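Long-range contact in fructose-bisphosphatase (Pyrococcus horikoshii, PDB 1VDW), which probably hydrolyses the 1-phosphate of fructose 1,6-bisphosphate with the help of magnesium, as a homodimer of the inositol monophosphatase superfamily: residues A[155-167]-A[242-254]. Sequence-based numbering, arbitrary orientation. Where two conformers were deposited one is given.
With EDO (1,2-ethanediol), chain D.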
ATOM      1  N   THR A 155      10.596  10.624   1.911  1.00 11.21           N
ATOM      2  CA  THR A 155      11.524  11.687   2.277  1.00 12.93           C
ATOM      3  C   THR A 155      11.604  11.778   3.791  1.00 14.72           C
ATOM      4  O   THR A 155      10.691  11.358   4.498  1.00 16.11           O
ATOM      5  CB  THR A 155      11.089  13.057   1.725  1.00 14.08           C
ATOM      6  OG1 THR A 155      12.069  14.040   2.086  1.00 16.09           O
ATOM      7  CG2 THR A 155       9.738  13.461   2.293  1.00 16.37           C
ATOM      8  N   LYS A 156      12.712  12.318   4.284  1.00 16.71           N
ATOM      9  CA  LYS A 156      12.917  12.485   5.718  1.00 18.76           C
ATOM     10  C   LYS A 156      12.609  13.932   6.079  1.00 19.59           C
ATOM     11  O   LYS A 156      12.468  14.277   7.253  1.00 19.76           O
ATOM     12  CB  LYS A 156      14.371  12.174   6.083  1.00 21.09           C
ATOM     13  CG  LYS A 156      14.808  10.741   5.811  1.00 24.18           C
ATOM     14  CD  LYS A 156      14.556   9.828   7.005  1.00 27.08           C
ATOM     15  CE  LYS A 156      13.078   9.706   7.343  1.00 28.52           C
ATOM     16  NZ  LYS A 156      12.859   8.853   8.544  1.00 29.16           N
ATOM     17  N   GLY A 157      12.498  14.775   5.060  1.00 18.63           N
ATOM     18  CA  GLY A 157      12.242  16.183   5.303  1.00 19.16           C
ATOM     19  C   GLY A 157      10.907  16.687   4.805  1.00 19.32           C
ATOM     20  O   GLY A 157       9.949  15.927   4.675  1.00 19.63           O
ATOM     21  N   LYS A 158      10.846  17.985   4.528  1.00 20.01           N
ATOM     22  CA  LYS A 158       9.620  18.606   4.052  1.00 20.26           C
ATOM     23  C   LYS A 158       9.347  18.233   2.602  1.00 19.95           C
ATOM     24  O   LYS A 158      10.254  18.207   1.770  1.00 20.92           O
ATOM     25  CB  LYS A 158       9.705  20.129   4.203  1.00 22.62           C
ATOM     26  CG  LYS A 158       8.473  20.871   3.702  1.00 25.24           C
ATOM     27  CD  LYS A 158       8.450  22.320   4.170  1.00 27.77           C
ATOM     28  CE  LYS A 158       8.196  22.412   5.669  1.00 28.66           C
ATOM     29  NZ  LYS A 158       8.067  23.825   6.128  1.00 31.56           N
ATOM     30  N   GLY A 159       8.089  17.931   2.307  1.00 19.21           N
ATOM     31  CA  GLY A 159       7.731  17.554   0.954  1.00 18.68           C
ATOM     32  C   GLY A 159       6.605  18.386   0.384  1.00 17.91           C
ATOM     33  O   GLY A 159       5.989  18.006  -0.606  1.00 18.33           O
ATOM     34  N   THR A 160       6.343  19.530   1.007  1.00 18.23           N
ATOM     35  CA  THR A 160       5.276  20.422   0.571  1.00 18.07           C
ATOM     36  C   THR A 160       5.327  20.766  -0.918  1.00 17.93           C
ATOM     37  O   THR A 160       4.322  20.657  -1.622  1.00 18.32           O
ATOM     38  CB  THR A 160       5.307  21.735   1.377  1.00 18.60           C
ATOM     39  OG1 THR A 160       5.223  21.438   2.777  1.00 20.21           O
ATOM     40  CG2 THR A 160       4.140  22.633   0.982  1.00 20.23           C
ATOM     41  N   LYS A 161       6.496  21.183  -1.396  1.00 17.35           N
ATOM     42  CA  LYS A 161       6.640  21.562  -2.794  1.00 17.47           C
ATOM     43  C   LYS A 161       6.349  20.418  -3.759  1.00 16.04           C
ATOM     44  O   LYS A 161       5.693  20.618  -4.778  1.00 17.39           O
ATOM     45  CB  LYS A 161       8.038  22.134  -3.049  1.00 18.51           C
ATOM     46  CG  LYS A 161       8.284  23.472  -2.359  1.00 20.66           C
ATOM     47  CD  LYS A 161       9.680  23.995  -2.650  1.00 23.56           C
ATOM     48  CE  LYS A 161       9.931  25.316  -1.942  1.00 26.19           C
ATOM     49  NZ  LYS A 161      11.304  25.832  -2.209  1.00 28.21           N
ATOM     50  N   ILE A 162       6.832  19.219  -3.448  1.00 15.47           N
ATOM     51  CA  ILE A 162       6.571  18.074  -4.312  1.00 15.66           C
ATOM     52  C   ILE A 162       5.097  17.667  -4.250  1.00 15.23           C
ATOM     53  O   ILE A 162       4.480  17.393  -5.277  1.00 15.85           O
ATOM     54  CB  ILE A 162       7.474  16.867  -3.927  1.00 15.03           C
ATOM     55  CG1 ILE A 162       8.919  17.149  -4.350  0.50 15.67           C
ATOM     56  CG2 ILE A 162       6.966  15.591  -4.591  0.50 15.53           C
ATOM     57  CD1 ILE A 162       9.905  16.064  -3.962  0.50 13.54           C
ATOM     58  N   ILE A 163       4.532  17.644  -3.048  1.00 15.41           N
ATOM     59  CA  ILE A 163       3.133  17.261  -2.890  1.00 16.55           C
ATOM     60  C   ILE A 163       2.204  18.191  -3.670  1.00 16.78           C
ATOM     61  O   ILE A 163       1.164  17.765  -4.167  1.00 16.46           O
ATOM     62  CB  ILE A 163       2.739  17.236  -1.396  1.00 16.51           C
ATOM     63  CG1 ILE A 163       3.528  16.133  -0.682  1.00 17.67           C
ATOM     64  CG2 ILE A 163       1.241  16.992  -1.246  1.00 17.59           C
ATOM     65  CD1 ILE A 163       3.397  16.147   0.829  1.00 18.10           C
ATOM     66  N   ASP A 164       2.588  19.457  -3.789  1.00 18.39           N
ATOM     67  CA  ASP A 164       1.783  20.430  -4.521  1.00 19.53           C
ATOM     68  C   ASP A 164       1.665  20.074  -6.000  1.00 18.98           C
ATOM     69  O   ASP A 164       0.671  20.395  -6.650  1.00 20.55           O
ATOM     70  CB  ASP A 164       2.402  21.824  -4.391  1.00 22.74           C
ATOM     71  CG  ASP A 164       1.804  22.820  -5.366  1.00 25.41           C
ATOM     72  OD1 ASP A 164       0.609  23.157  -5.224  1.00 28.17           O
ATOM     73  OD2 ASP A 164       2.531  23.264  -6.282  1.00 28.64           O
ATOM     74  N   LYS A 165       2.680  19.394  -6.521  1.00 17.77           N
ATOM     75  CA  LYS A 165       2.721  19.015  -7.930  1.00 17.45           C
ATOM     76  C   LYS A 165       1.978  17.729  -8.266  1.00 16.44           C
ATOM     77  O   LYS A 165       1.847  17.382  -9.439  1.00 17.37           O
ATOM     78  CB  LYS A 165       4.175  18.846  -8.378  1.00 19.22           C
ATOM     79  CG  LYS A 165       5.103  19.980  -7.989  1.00 20.65           C
ATOM     80  CD  LYS A 165       4.735  21.266  -8.699  1.00 21.22           C
ATOM     81  CE  LYS A 165       5.673  22.398  -8.306  1.00 22.38           C
ATOM     82  NZ  LYS A 165       5.346  23.670  -9.008  0.50 23.53           N
ATOM     83  N   VAL A 166       1.484  17.022  -7.254  1.00 15.30           N
ATOM     84  CA  VAL A 166       0.814  15.755  -7.510  1.00 13.82           C
ATOM     85  C   VAL A 166      -0.624  15.662  -7.013  1.00 13.66           C
ATOM     86  O   VAL A 166      -1.043  16.398  -6.119  1.00 14.60           O
ATOM     87  CB  VAL A 166       1.628  14.583  -6.894  1.00 13.71           C
ATOM     88  CG1 VAL A 166       3.089  14.689  -7.307  1.00 14.92           C
ATOM     89  CG2 VAL A 166       1.510  14.600  -5.381  1.00 13.95           C
ATOM     90  N   LYS A 167      -1.372  14.737  -7.603  1.00 12.81           N
ATOM     91  CA  LYS A 167      -2.764  14.502  -7.231  1.00 13.26           C
ATOM     92  C   LYS A 167      -2.825  13.634  -5.970  1.00 12.03           C
ATOM     93  O   LYS A 167      -3.704  13.800  -5.128  1.00 13.28           O
ATOM     94  CB  LYS A 167      -3.490  13.787  -8.374  1.00 15.60           C
ATOM     95  CG  LYS A 167      -4.951  13.476  -8.110  1.00 18.72           C
ATOM     96  CD  LYS A 167      -5.781  14.746  -8.048  1.00 22.41           C
ATOM     97  CE  LYS A 167      -7.268  14.438  -8.020  1.00 25.08           C
ATOM     98  NZ  LYS A 167      -8.084  15.683  -8.041  1.00 27.56           N
ATOM     99  N   GLU A 242      10.080  13.339 -18.624  1.00 18.78           N
ATOM    100  CA  GLU A 242      11.259  14.133 -18.287  1.00 18.59           C
ATOM    101  C   GLU A 242      10.918  15.460 -17.613  1.00 16.78           C
ATOM    102  O   GLU A 242      11.589  15.865 -16.664  1.00 17.61           O
ATOM    103  CB  GLU A 242      12.096  14.391 -19.545  1.00 20.64           C
ATOM    104  CG  GLU A 242      13.351  15.239 -19.331  1.00 22.24           C
ATOM    105  CD  GLU A 242      14.325  14.643 -18.326  1.00 23.26           C
ATOM    106  OE1 GLU A 242      14.498  13.405 -18.315  1.00 25.20           O
ATOM    107  OE2 GLU A 242      14.934  15.416 -17.556  1.00 24.78           O
ATOM    108  N   GLU A 243       9.881  16.138 -18.094  1.00 17.86           N
ATOM    109  CA  GLU A 243       9.496  17.417 -17.503  1.00 19.48           C
ATOM    110  C   GLU A 243       9.072  17.241 -16.047  1.00 17.75           C
ATOM    111  O   GLU A 243       9.412  18.055 -15.193  1.00 18.07           O
ATOM    112  CB  GLU A 243       8.357  18.064 -18.295  1.00 21.15           C
ATOM    113  CG  GLU A 243       8.002  19.465 -17.813  1.00 25.51           C
ATOM    114  CD  GLU A 243       6.856  20.085 -18.591  1.00 28.74           C
ATOM    115  OE1 GLU A 243       6.582  21.287 -18.383  1.00 31.89           O
ATOM    116  OE2 GLU A 243       6.228  19.374 -19.405  1.00 30.94           O
ATOM    117  N   LEU A 244       8.329  16.174 -15.768  1.00 17.64           N
ATOM    118  CA  LEU A 244       7.881  15.897 -14.408  1.00 16.78           C
ATOM    119  C   LEU A 244       9.088  15.604 -13.522  1.00 14.55           C
ATOM    120  O   LEU A 244       9.190  16.105 -12.402  1.00 15.55           O
ATOM    121  CB  LEU A 244       6.924  14.700 -14.404  1.00 17.43           C
ATOM    122  CG  LEU A 244       6.541  14.110 -13.041  1.00 16.71           C
ATOM    123  CD1 LEU A 244       5.932  15.185 -12.161  1.00 17.62           C
ATOM    124  CD2 LEU A 244       5.563  12.955 -13.241  1.00 17.22           C
ATOM    125  N   LEU A 245      10.008  14.797 -14.038  1.00 15.59           N
ATOM    126  CA  LEU A 245      11.208  14.448 -13.292  1.00 16.21           C
ATOM    127  C   LEU A 245      11.973  15.721 -12.935  1.00 15.61           C
ATOM    128  O   LEU A 245      12.404  15.898 -11.797  1.00 16.38           O
ATOM    129  CB  LEU A 245      12.089  13.507 -14.122  1.00 17.46           C
ATOM    130  CG  LEU A 245      13.176  12.722 -13.380  1.00 18.87           C
ATOM    131  CD1 LEU A 245      13.652  11.576 -14.254  1.00 19.36           C
ATOM    132  CD2 LEU A 245      14.331  13.633 -13.001  1.00 22.00           C
ATOM    133  N   GLU A 246      12.135  16.612 -13.908  1.00 17.53           N
ATOM    134  CA  GLU A 246      12.844  17.859 -13.660  1.00 18.51           C
ATOM    135  C   GLU A 246      12.093  18.741 -12.667  1.00 18.50           C
ATOM    136  O   GLU A 246      12.707  19.412 -11.836  1.00 18.82           O
ATOM    137  CB  GLU A 246      13.088  18.601 -14.977  1.00 20.04           C
ATOM    138  CG  GLU A 246      14.205  17.973 -15.799  1.00 22.48           C
ATOM    139  CD  GLU A 246      14.486  18.714 -17.086  1.00 24.48           C
ATOM    140  OE1 GLU A 246      14.501  19.963 -17.063  1.00 26.20           O
ATOM    141  OE2 GLU A 246      14.707  18.045 -18.117  1.00 26.31           O
ATOM    142  N   THR A 247      10.766  18.733 -12.744  1.00 18.61           N
ATOM    143  CA  THR A 247       9.959  19.521 -11.820  1.00 19.35           C
ATOM    144  C   THR A 247      10.150  18.991 -10.403  1.00 18.39           C
ATOM    145  O   THR A 247      10.236  19.761  -9.447  1.00 17.97           O
ATOM    146  CB  THR A 247       8.466  19.458 -12.187  1.00 20.99           C
ATOM    147  OG1 THR A 247       8.259  20.120 -13.440  1.00 22.95           O
ATOM    148  CG2 THR A 247       7.617  20.126 -11.109  1.00 23.24           C
ATOM    149  N   ILE A 248      10.222  17.669 -10.268  1.00 16.27           N
ATOM    150  CA  ILE A 248      10.421  17.064  -8.960  1.00 16.16           C
ATOM    151  C   ILE A 248      11.781  17.485  -8.403  1.00 16.04           C
ATOM    152  O   ILE A 248      11.891  17.865  -7.240  1.00 16.09           O
ATOM    153  CB  ILE A 248      10.342  15.520  -9.041  1.00 15.75           C
ATOM    154  CG1 ILE A 248       8.901  15.099  -9.348  1.00 16.23           C
ATOM    155  CG2 ILE A 248      10.819  14.896  -7.732  1.00 15.51           C
ATOM    156  CD1 ILE A 248       8.735  13.624  -9.657  1.00 17.28           C
ATOM    157  N   LEU A 249      12.815  17.425  -9.236  1.00 17.27           N
ATOM    158  CA  LEU A 249      14.149  17.815  -8.793  1.00 18.87           C
ATOM    159  C   LEU A 249      14.170  19.269  -8.325  1.00 19.21           C
ATOM    160  O   LEU A 249      14.789  19.592  -7.309  1.00 19.80           O
ATOM    161  CB  LEU A 249      15.165  17.613  -9.921  1.00 19.61           C
ATOM    162  CG  LEU A 249      15.475  16.158 -10.290  1.00 20.85           C
ATOM    163  CD1 LEU A 249      16.404  16.123 -11.495  1.00 21.95           C
ATOM    164  CD2 LEU A 249      16.106  15.448  -9.100  1.00 22.49           C
ATOM    165  N   ARG A 250      13.485  20.139  -9.058  1.00 20.40           N
ATOM    166  CA  ARG A 250      13.433  21.554  -8.698  1.00 21.49           C
ATOM    167  C   ARG A 250      12.638  21.794  -7.420  1.00 21.05           C
ATOM    168  O   ARG A 250      12.798  22.824  -6.762  1.00 22.05           O
ATOM    169  CB  ARG A 250      12.808  22.382  -9.828  1.00 23.72           C
ATOM    170  CG  ARG A 250      13.666  22.521 -11.071  1.00 27.36           C
ATOM    171  CD  ARG A 250      13.211  23.685 -11.955  1.00 28.45           C
ATOM    172  NE  ARG A 250      11.809  23.588 -12.352  0.50 29.07           N
ATOM    173  CZ  ARG A 250      11.342  22.731 -13.253  0.50 28.74           C
ATOM    174  NH1 ARG A 250      12.164  21.887 -13.861  0.50 29.68           N
ATOM    175  NH2 ARG A 250      10.050  22.720 -13.549  0.50 29.08           N
ATOM    176  N   SER A 251      11.788  20.837  -7.062  1.00 20.05           N
ATOM    177  CA  SER A 251      10.948  20.969  -5.879  1.00 19.98           C
ATOM    178  C   SER A 251      11.473  20.277  -4.629  1.00 20.65           C
ATOM    179  O   SER A 251      10.819  20.305  -3.584  1.00 21.19           O
ATOM    180  CB  SER A 251       9.547  20.444  -6.185  1.00 19.66           C
ATOM    181  OG  SER A 251       8.983  21.116  -7.297  1.00 21.15           O
ATOM    182  N   ILE A 252      12.643  19.653  -4.725  1.00 22.14           N
ATOM    183  CA  ILE A 252      13.209  18.962  -3.575  1.00 23.80           C
ATOM    184  C   ILE A 252      13.561  19.937  -2.458  1.00 24.81           C
ATOM    185  O   ILE A 252      14.186  20.972  -2.690  1.00 25.79           O
ATOM    186  CB  ILE A 252      14.463  18.146  -3.970  1.00 23.61           C
ATOM    187  CG1 ILE A 252      14.049  16.981  -4.874  1.00 24.72           C
ATOM    188  CG2 ILE A 252      15.167  17.627  -2.721  1.00 23.14           C
ATOM    189  CD1 ILE A 252      15.191  16.083  -5.300  1.00 25.74           C
ATOM    190  N   GLU A 253      13.138  19.596  -1.244  1.00 26.23           N
ATOM    191  CA  GLU A 253      13.389  20.421  -0.068  1.00 27.39           C
ATOM    192  C   GLU A 253      14.192  19.624   0.955  1.00 29.17           C
ATOM    193  O   GLU A 253      14.355  18.410   0.817  1.00 29.28           O
ATOM    194  CB  GLU A 253      12.060  20.864   0.550  1.00 27.64           C
ATOM    195  CG  GLU A 253      11.230  21.780  -0.339  1.00 27.52           C
ATOM    196  CD  GLU A 253       9.850  22.050   0.230  1.00 27.94           C
ATOM    197  OE1 GLU A 253       9.008  21.127   0.218  1.00 25.66           O
ATOM    198  OE2 GLU A 253       9.607  23.183   0.698  1.00 28.59           O
ATOM    199  N   LYS A 254      14.691  20.306   1.981  1.00 30.96           N
ATOM    200  CA  LYS A 254      15.469  19.640   3.018  1.00 32.70           C
ATOM    201  C   LYS A 254      14.534  19.071   4.081  1.00 33.22           C
ATOM    202  O   LYS A 254      13.332  19.404   4.038  1.00 32.94           O
ATOM    203  CB  LYS A 254      16.444  20.628   3.668  1.00 34.36           C
ATOM    204  CG  LYS A 254      17.425  19.980   4.635  1.00 35.94           C
ATOM    205  CD  LYS A 254      18.253  21.016   5.381  1.00 37.48           C
ATOM    206  CE  LYS A 254      17.388  21.856   6.308  1.00 38.34           C
ATOM    207  NZ  LYS A 254      18.196  22.831   7.090  1.00 39.42           N
ATOM    208  OXT LYS A 254      15.015  18.310   4.948  1.00 34.55           O
TER
HETATM  209  C1  EDO D1003       5.574  16.806   5.172  1.00 26.74           C
HETATM  210  O1  EDO D1003       6.117  17.889   4.421  1.00 24.62           O
HETATM  211  C2  EDO D1003       6.611  15.680   5.221  1.00 26.34           C
HETATM  212  O2  EDO D1003       6.908  15.252   3.883  1.00 26.40           O
HETATM  213  O   HOH W   1      12.327  16.576   1.486  1.00 21.83           O
HETATM  214  O   HOH W   2      11.330  17.331  -1.067  1.00 22.45           O
HETATM  215  O   HOH W   3      12.953  23.554  -3.600  1.00 40.28           O
HETATM  216  O   HOH W   4       9.176  19.051  -1.513  1.00 18.81           O
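E253 sets OE1 at the N-terminal end of helix 160-164, where it accepts a nearly straight bond from K161 N (3.0 Å, 170°), reached from above the carboxylate plane. A water donates to the same OE1 and to S251 O, and accepts from I162 N. Glutamate suits this place: its negative charge faces the helix's first amides, which lack carbonyls of a preceding turn, and probably gains from the helix dipole. The aliphatic part of K161 crosses E253 at about a right angle, CG lying 3.3 Å from E253 CD; K161 NZ, 4.3 Å from E253 OE2, is too distant for a salt bridge. An alanine in place of E253 would probably leave K161 N without its acceptor and uncover the lysine methylenes. Beside it, K158 N donates to K254 O (2.9 Å), tying down the C-terminus. In this inositol monophosphatase fold, 155-167 connects parallel neighbouring strands 150-154 and 168-170, and helix 242-250 packs on strands 189-193 and 234-239; T160 and I163 also pack on G157 of the second subunit. Small S251 lets I162 and K161 come close, its OG turned back to T247 O (2.8 Å). I162, in one of two conformers, extends CD1 toward I248, whose side chain rests on A189 and V191.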